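Local coordinates for putative acetyl-CoA acetyltransferase (Thermus thermophilus, PDB 1ULQ), which probably acts as a thiolase, an acetyl-CoA C-acyltransferase of lipid metabolism that makes or cleaves 3-oxoacyl-CoA, at residues C[313-326]-C[338-352]. Numbering follows the deposited sequence.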
ATOM      1  N   PHE C 313      43.836 -20.613  16.500  1.00 15.03           N
ATOM      2  CA  PHE C 313      42.729 -21.306  15.843  1.00 13.81           C
ATOM      3  C   PHE C 313      42.781 -22.790  16.181  1.00 13.98           C
ATOM      4  O   PHE C 313      41.746 -23.432  16.363  1.00 13.35           O
ATOM      5  CB  PHE C 313      42.805 -21.131  14.329  1.00 12.10           C
ATOM      6  CG  PHE C 313      41.547 -21.522  13.620  1.00 11.48           C
ATOM      7  CD1 PHE C 313      40.439 -20.686  13.638  1.00 11.07           C
ATOM      8  CD2 PHE C 313      41.457 -22.738  12.954  1.00 11.31           C
ATOM      9  CE1 PHE C 313      39.260 -21.058  13.001  1.00  9.70           C
ATOM     10  CE2 PHE C 313      40.278 -23.115  12.318  1.00  9.50           C
ATOM     11  CZ  PHE C 313      39.181 -22.277  12.340  1.00  8.76           C
ATOM     12  N   SER C 314      44.003 -23.310  16.276  1.00 14.25           N
ATOM     13  CA  SER C 314      44.262 -24.713  16.581  1.00 14.25           C
ATOM     14  C   SER C 314      43.783 -25.173  17.961  1.00 13.94           C
ATOM     15  O   SER C 314      43.651 -26.376  18.190  1.00 14.43           O
ATOM     16  CB  SER C 314      45.758 -24.991  16.456  1.00 14.19           C
ATOM     17  OG  SER C 314      46.472 -24.244  17.426  1.00 16.66           O
ATOM     18  N   ASP C 315      43.545 -24.231  18.876  1.00 13.59           N
ATOM     19  CA  ASP C 315      43.060 -24.561  20.220  1.00 13.30           C
ATOM     20  C   ASP C 315      41.535 -24.794  20.187  1.00 13.17           C
ATOM     21  O   ASP C 315      40.959 -25.302  21.141  1.00 13.32           O
ATOM     22  CB  ASP C 315      43.364 -23.426  21.226  1.00 14.82           C
ATOM     23  CG  ASP C 315      44.867 -23.248  21.529  1.00 17.85           C
ATOM     24  OD1 ASP C 315      45.544 -24.210  21.967  1.00 20.12           O
ATOM     25  OD2 ASP C 315      45.371 -22.119  21.355  1.00 17.79           O
ATOM     26  N   LEU C 316      40.881 -24.405  19.088  1.00 13.20           N
ATOM     27  CA  LEU C 316      39.428 -24.569  18.944  1.00 11.13           C
ATOM     28  C   LEU C 316      39.055 -26.042  18.745  1.00  9.68           C
ATOM     29  O   LEU C 316      39.638 -26.739  17.909  1.00  9.80           O
ATOM     30  CB  LEU C 316      38.907 -23.738  17.754  1.00 10.55           C
ATOM     31  CG  LEU C 316      38.948 -22.206  17.824  1.00 10.56           C
ATOM     32  CD1 LEU C 316      38.299 -21.606  16.595  1.00 10.68           C
ATOM     33  CD2 LEU C 316      38.202 -21.736  19.044  1.00 11.68           C
ATOM     34  N   GLY C 317      38.082 -26.515  19.509  1.00  6.89           N
ATOM     35  CA  GLY C 317      37.683 -27.901  19.380  1.00  7.30           C
ATOM     36  C   GLY C 317      36.290 -28.074  18.817  1.00  7.65           C
ATOM     37  O   GLY C 317      35.770 -29.186  18.738  1.00  8.86           O
ATOM     38  N   LEU C 318      35.679 -26.962  18.434  1.00  7.15           N
ATOM     39  CA  LEU C 318      34.345 -26.971  17.872  1.00  5.40           C
ATOM     40  C   LEU C 318      34.150 -25.605  17.248  1.00  6.16           C
ATOM     41  O   LEU C 318      34.356 -24.585  17.899  1.00  4.35           O
ATOM     42  CB  LEU C 318      33.323 -27.210  18.972  1.00  5.27           C
ATOM     43  CG  LEU C 318      32.167 -28.143  18.629  1.00  5.80           C
ATOM     44  CD1 LEU C 318      32.710 -29.387  17.938  1.00  5.70           C
ATOM     45  CD2 LEU C 318      31.412 -28.516  19.907  1.00  4.62           C
ATOM     46  N   ILE C 319      33.756 -25.590  15.981  1.00  8.67           N
ATOM     47  CA  ILE C 319      33.572 -24.343  15.251  1.00  9.69           C
ATOM     48  C   ILE C 319      32.218 -24.242  14.570  1.00  9.85           C
ATOM     49  O   ILE C 319      31.883 -25.072  13.730  1.00 11.11           O
ATOM     50  CB  ILE C 319      34.671 -24.205  14.177  1.00 11.06           C
ATOM     51  CG1 ILE C 319      36.049 -24.398  14.828  1.00 11.20           C
ATOM     52  CG2 ILE C 319      34.583 -22.845  13.508  1.00 11.80           C
ATOM     53  CD1 ILE C 319      37.180 -24.594  13.843  1.00 11.42           C
ATOM     54  N   GLU C 320      31.438 -23.228  14.938  1.00 10.72           N
ATOM     55  CA  GLU C 320      30.126 -22.993  14.325  1.00 11.03           C
ATOM     56  C   GLU C 320      30.231 -21.779  13.401  1.00 11.30           C
ATOM     57  O   GLU C 320      30.241 -20.631  13.866  1.00 11.00           O
ATOM     58  CB  GLU C 320      29.043 -22.735  15.384  1.00  9.74           C
ATOM     59  CG  GLU C 320      28.354 -23.993  15.951  1.00  9.27           C
ATOM     60  CD  GLU C 320      27.368 -24.676  14.987  1.00 10.09           C
ATOM     61  OE1 GLU C 320      26.548 -23.972  14.347  1.00  9.84           O
ATOM     62  OE2 GLU C 320      27.402 -25.929  14.891  1.00  9.79           O
ATOM     63  N   LEU C 321      30.333 -22.050  12.098  1.00 10.65           N
ATOM     64  CA  LEU C 321      30.435 -21.007  11.079  1.00 10.00           C
ATOM     65  C   LEU C 321      29.107 -20.931  10.360  1.00 10.29           C
ATOM     66  O   LEU C 321      28.803 -21.810   9.569  1.00 12.28           O
ATOM     67  CB  LEU C 321      31.526 -21.358  10.070  1.00  7.18           C
ATOM     68  CG  LEU C 321      31.699 -20.372   8.912  1.00  6.59           C
ATOM     69  CD1 LEU C 321      32.141 -19.010   9.427  1.00  4.39           C
ATOM     70  CD2 LEU C 321      32.725 -20.911   7.949  1.00  5.38           C
ATOM     71  N   ASN C 322      28.319 -19.891  10.614  1.00 11.20           N
ATOM     72  CA  ASN C 322      27.006 -19.783   9.972  1.00 12.40           C
ATOM     73  C   ASN C 322      27.115 -19.876   8.461  1.00 12.67           C
ATOM     74  O   ASN C 322      27.936 -19.195   7.841  1.00 13.02           O
ATOM     75  CB  ASN C 322      26.293 -18.486  10.359  1.00 11.55           C
ATOM     76  CG  ASN C 322      24.794 -18.536  10.070  1.00 11.35           C
ATOM     77  OD1 ASN C 322      24.118 -19.527  10.377  1.00 10.10           O
ATOM     78  ND2 ASN C 322      24.266 -17.459   9.495  1.00 10.57           N
ATOM     79  N   GLU C 323      26.270 -20.724   7.883  1.00 12.14           N
ATOM     80  CA  GLU C 323      26.265 -20.967   6.448  1.00 11.55           C
ATOM     81  C   GLU C 323      25.294 -20.063   5.701  1.00 10.58           C
ATOM     82  O   GLU C 323      24.158 -20.448   5.442  1.00 11.07           O
ATOM     83  CB  GLU C 323      25.908 -22.438   6.183  1.00 12.36           C
ATOM     84  CG  GLU C 323      26.512 -23.405   7.193  1.00 14.09           C
ATOM     85  CD  GLU C 323      26.318 -24.850   6.816  1.00 13.67           C
ATOM     86  OE1 GLU C 323      25.176 -25.219   6.473  1.00 14.95           O
ATOM     87  OE2 GLU C 323      27.304 -25.616   6.874  1.00 12.43           O
ATOM     88  N   ALA C 324      25.740 -18.865   5.347  1.00  9.75           N
ATOM     89  CA  ALA C 324      24.893 -17.940   4.608  1.00  8.40           C
ATOM     90  C   ALA C 324      24.802 -18.456   3.181  1.00  9.12           C
ATOM     91  O   ALA C 324      23.715 -18.508   2.597  1.00 11.34           O
ATOM     92  CB  ALA C 324      25.494 -16.547   4.621  1.00  7.00           C
ATOM     93  N   PHE C 325      25.955 -18.852   2.641  1.00  8.26           N
ATOM     94  CA  PHE C 325      26.072 -19.381   1.284  1.00  6.62           C
ATOM     95  C   PHE C 325      27.237 -20.369   1.227  1.00  5.91           C
ATOM     96  O   PHE C 325      28.309 -20.104   1.765  1.00  4.78           O
ATOM     97  CB  PHE C 325      26.348 -18.246   0.293  1.00  7.98           C
ATOM     98  CG  PHE C 325      25.244 -17.227   0.190  1.00  7.97           C
ATOM     99  CD1 PHE C 325      24.138 -17.458  -0.621  1.00  8.62           C
ATOM    100  CD2 PHE C 325      25.322 -16.022   0.890  1.00  7.45           C
ATOM    101  CE1 PHE C 325      23.127 -16.503  -0.735  1.00  9.75           C
ATOM    102  CE2 PHE C 325      24.322 -15.066   0.782  1.00  7.76           C
ATOM    103  CZ  PHE C 325      23.222 -15.306  -0.032  1.00  8.84           C
ATOM    104  N   ALA C 326      27.038 -21.503   0.570  1.00  6.30           N
ATOM    105  CA  ALA C 326      28.115 -22.472   0.464  1.00  7.29           C
ATOM    106  C   ALA C 326      29.384 -21.753   0.002  1.00  8.06           C
ATOM    107  O   ALA C 326      30.459 -21.942   0.565  1.00  7.59           O
ATOM    108  CB  ALA C 326      27.745 -23.561  -0.525  1.00  5.72           C
ATOM    109  N   LEU C 338      41.132 -24.747   6.113  1.00 17.13           N
ATOM    110  CA  LEU C 338      40.393 -25.879   6.656  1.00 17.17           C
ATOM    111  C   LEU C 338      39.561 -26.574   5.583  1.00 18.59           C
ATOM    112  O   LEU C 338      39.116 -25.945   4.613  1.00 18.79           O
ATOM    113  CB  LEU C 338      39.446 -25.413   7.753  1.00 16.39           C
ATOM    114  CG  LEU C 338      39.781 -25.895   9.149  1.00 16.49           C
ATOM    115  CD1 LEU C 338      40.997 -25.131   9.659  1.00 16.62           C
ATOM    116  CD2 LEU C 338      38.574 -25.674  10.045  1.00 16.55           C
ATOM    117  N   SER C 339      39.337 -27.873   5.775  1.00 19.00           N
ATOM    118  CA  SER C 339      38.538 -28.662   4.843  1.00 18.85           C
ATOM    119  C   SER C 339      37.105 -28.728   5.345  1.00 17.99           C
ATOM    120  O   SER C 339      36.884 -28.808   6.546  1.00 18.19           O
ATOM    121  CB  SER C 339      39.097 -30.080   4.731  1.00 18.61           C
ATOM    122  OG  SER C 339      38.247 -30.899   3.942  1.00 18.78           O
ATOM    123  N   MET C 340      36.134 -28.695   4.437  1.00 17.44           N
ATOM    124  CA  MET C 340      34.738 -28.761   4.845  1.00 16.95           C
ATOM    125  C   MET C 340      34.443 -30.092   5.514  1.00 17.97           C
ATOM    126  O   MET C 340      33.338 -30.317   6.006  1.00 17.96           O
ATOM    127  CB  MET C 340      33.814 -28.565   3.647  1.00 17.17           C
ATOM    128  CG  MET C 340      34.062 -29.522   2.506  1.00 18.12           C
ATOM    129  SD  MET C 340      32.991 -29.206   1.094  1.00 18.46           S
ATOM    130  CE  MET C 340      31.830 -30.506   1.314  1.00 19.50           C
ATOM    131  N   GLU C 341      35.441 -30.973   5.540  1.00 19.46           N
ATOM    132  CA  GLU C 341      35.288 -32.282   6.166  1.00 21.70           C
ATOM    133  C   GLU C 341      35.698 -32.243   7.648  1.00 21.99           C
ATOM    134  O   GLU C 341      35.489 -33.212   8.382  1.00 21.60           O
ATOM    135  CB  GLU C 341      36.159 -33.316   5.459  1.00 24.39           C
ATOM    136  CG  GLU C 341      36.135 -33.286   3.941  1.00 30.70           C
ATOM    137  CD  GLU C 341      34.792 -33.678   3.350  1.00 34.23           C
ATOM    138  OE1 GLU C 341      33.967 -34.276   4.090  1.00 35.29           O
ATOM    139  OE2 GLU C 341      34.574 -33.394   2.139  1.00 35.48           O
ATOM    140  N   ASP C 342      36.285 -31.132   8.087  1.00 21.87           N
ATOM    141  CA  ASP C 342      36.727 -31.007   9.473  1.00 22.05           C
ATOM    142  C   ASP C 342      35.603 -31.378  10.441  1.00 22.14           C
ATOM    143  O   ASP C 342      34.507 -30.815  10.391  1.00 22.33           O
ATOM    144  CB  ASP C 342      37.228 -29.583   9.760  1.00 21.99           C
ATOM    145  CG  ASP C 342      38.114 -29.510  11.011  1.00 22.02           C
ATOM    146  OD1 ASP C 342      37.645 -29.891  12.109  1.00 20.10           O
ATOM    147  OD2 ASP C 342      39.281 -29.068  10.893  1.00 21.74           O
ATOM    148  N   GLN C 343      35.886 -32.331  11.322  1.00 22.14           N
ATOM    149  CA  GLN C 343      34.903 -32.795  12.290  1.00 22.57           C
ATOM    150  C   GLN C 343      34.465 -31.750  13.304  1.00 20.10           C
ATOM    151  O   GLN C 343      33.476 -31.943  14.000  1.00 19.78           O
ATOM    152  CB  GLN C 343      35.437 -34.041  13.000  1.00 26.96           C
ATOM    153  CG  GLN C 343      35.197 -35.326  12.185  1.00 34.41           C
ATOM    154  CD  GLN C 343      36.070 -36.510  12.622  1.00 38.35           C
ATOM    155  OE1 GLN C 343      36.139 -36.845  13.812  1.00 41.94           O
ATOM    156  NE2 GLN C 343      36.733 -37.152  11.652  1.00 37.72           N
ATOM    157  N   ARG C 344      35.193 -30.643  13.379  1.00 17.56           N
ATOM    158  CA  ARG C 344      34.859 -29.568  14.309  1.00 15.24           C
ATOM    159  C   ARG C 344      33.803 -28.620  13.718  1.00 14.72           C
ATOM    160  O   ARG C 344      33.019 -28.016  14.448  1.00 15.07           O
ATOM    161  CB  ARG C 344      36.114 -28.746  14.647  1.00 14.39           C
ATOM    162  CG  ARG C 344      37.211 -29.467  15.423  1.00 12.35           C
ATOM    163  CD  ARG C 344      38.447 -28.581  15.539  1.00 10.94           C
ATOM    164  NE  ARG C 344      39.128 -28.434  14.252  1.00 10.36           N
ATOM    165  CZ  ARG C 344      39.996 -27.471  13.958  1.00  8.94           C
ATOM    166  NH1 ARG C 344      40.301 -26.549  14.856  1.00  9.06           N
ATOM    167  NH2 ARG C 344      40.571 -27.437  12.767  1.00  8.13           N
ATOM    168  N   LEU C 345      33.788 -28.504  12.391  1.00 13.18           N
ATOM    169  CA  LEU C 345      32.889 -27.606  11.675  1.00 11.13           C
ATOM    170  C   LEU C 345      31.427 -28.028  11.645  1.00 11.40           C
ATOM    171  O   LEU C 345      31.108 -29.137  11.228  1.00 12.03           O
ATOM    172  CB  LEU C 345      33.409 -27.433  10.252  1.00  9.47           C
ATOM    173  CG  LEU C 345      32.797 -26.368   9.345  1.00  9.20           C
ATOM    174  CD1 LEU C 345      32.512 -25.093  10.124  1.00 10.04           C
ATOM    175  CD2 LEU C 345      33.767 -26.091   8.211  1.00  7.95           C
ATOM    176  N   ASN C 346      30.549 -27.121  12.069  1.00 11.70           N
ATOM    177  CA  ASN C 346      29.105 -27.361  12.112  1.00 12.86           C
ATOM    178  C   ASN C 346      28.807 -28.855  12.158  1.00 12.55           C
ATOM    179  O   ASN C 346      28.323 -29.448  11.194  1.00 12.80           O
ATOM    180  CB  ASN C 346      28.427 -26.721  10.902  1.00 14.20           C
ATOM    181  CG  ASN C 346      28.743 -25.237  10.775  1.00 16.38           C
ATOM    182  OD1 ASN C 346      28.554 -24.451  11.711  1.00 16.58           O
ATOM    183  ND2 ASN C 346      29.221 -24.844   9.604  1.00 17.74           N
ATOM    184  N   PRO C 347      29.082 -29.478  13.306  1.00 11.14           N
ATOM    185  CA  PRO C 347      28.875 -30.902  13.523  1.00 10.39           C
ATOM    186  C   PRO C 347      27.450 -31.395  13.308  1.00 11.23           C
ATOM    187  O   PRO C 347      27.240 -32.515  12.838  1.00 11.87           O
ATOM    188  CB  PRO C 347      29.363 -31.088  14.953  1.00 10.04           C
ATOM    189  CG  PRO C 347      28.962 -29.814  15.590  1.00 10.18           C
ATOM    190  CD  PRO C 347      29.382 -28.798  14.577  1.00 10.91           C
ATOM    191  N   ASN C 348      26.461 -30.572  13.629  1.00 10.94           N
ATOM    192  CA  ASN C 348      25.081 -31.015  13.463  1.00 10.35           C
ATOM    193  C   ASN C 348      24.341 -30.331  12.319  1.00 11.23           C
ATOM    194  O   ASN C 348      23.106 -30.297  12.291  1.00 10.44           O
ATOM    195  CB  ASN C 348      24.319 -30.812  14.769  1.00  8.03           C
ATOM    196  CG  ASN C 348      24.953 -31.539  15.920  1.00  5.11           C
ATOM    197  OD1 ASN C 348      25.186 -32.744  15.861  1.00  5.53           O
ATOM    198  ND2 ASN C 348      25.238 -30.810  16.981  1.00  3.58           N
ATOM    199  N   GLY C 349      25.099 -29.800  11.369  1.00 11.92           N
ATOM    200  CA  GLY C 349      24.483 -29.127  10.247  1.00 12.29           C
ATOM    201  C   GLY C 349      24.582 -27.615  10.344  1.00 12.66           C
ATOM    202  O   GLY C 349      24.830 -27.049  11.423  1.00 12.81           O
ATOM    203  N   GLY C 350      24.383 -26.961   9.200  1.00 11.29           N
ATOM    204  CA  GLY C 350      24.458 -25.516   9.148  1.00  9.44           C
ATOM    205  C   GLY C 350      23.184 -24.903   8.621  1.00  9.31           C
ATOM    206  O   GLY C 350      22.225 -25.608   8.302  1.00  8.43           O
ATOM    207  N   ALA C 351      23.180 -23.580   8.521  1.00  9.45           N
ATOM    208  CA  ALA C 351      22.012 -22.859   8.054  1.00  8.76           C
ATOM    209  C   ALA C 351      21.463 -23.323   6.715  1.00  9.03           C
ATOM    210  O   ALA C 351      20.253 -23.259   6.499  1.00  9.21           O
ATOM    211  CB  ALA C 351      22.310 -21.387   7.998  1.00  9.50           C
ATOM    212  N   ILE C 352      22.325 -23.781   5.811  1.00  8.71           N
ATOM    213  CA  ILE C 352      21.828 -24.227   4.511  1.00  9.24           C
ATOM    214  C   ILE C 352      20.733 -25.284   4.649  1.00  9.07           C
ATOM    215  O   ILE C 352      19.764 -25.288   3.893  1.00  8.92           O
ATOM    216  CB  ILE C 352      22.946 -24.785   3.622  1.00  9.37           C
ATOM    217  CG1 ILE C 352      23.971 -23.685   3.334  1.00 10.53           C
ATOM    218  CG2 ILE C 352      22.359 -25.253   2.303  1.00  9.79           C
ATOM    219  CD1 ILE C 352      25.125 -24.107   2.421  1.00 10.55           C
TER
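Ile319 and Asn346 hold the buried middle of this contact. Ile319 N donates to Arg344 O (3.0 Å, 171° at the hydrogen), and Asn346 N returns a bond to Ile319 O, defining a single beta bridge between Ile319 and Leu345. The Asn346 amide then continues the pairing in place of backbone: ND2 donates to Leu321 O at 3.1 Å, while OD1 receives a weak bond from Leu321 N. With CG beside its own backbone N (chi1 -55°), the amide reaches the backbone of Leu321. Strand 318-321 is an outermost strand of the mixed sheet within this chain, in the C-terminal half of the thiolase fold; its other edge bonds to strand 380-387. Just past Leu321, Asn322 OD1 packs on Ala351 CB at 3.5 Å, and the Asn322 side chain also touches His356, a predicted catalytic proton acceptor. Glu323 CB packs tightly on Ile352 CG1 (3.7 Å). The end toward solvent, where Phe313, Leu338 and Arg344 are only partly buried, depends on Arg344. Its NH1 reaches Leu316 O (3.1 Å), near the guanidinium plane, Ile319 CD1 lies over one face, toward the rim, and NE and NH2 grip Asp342 side-on. A leucine here would probably leave the Asp342 carboxylate without its countercharge and Leu316 O without this donor. Leu338 CD2 meets the Phe313 ring edge in plane, 3.8 Å from CE2.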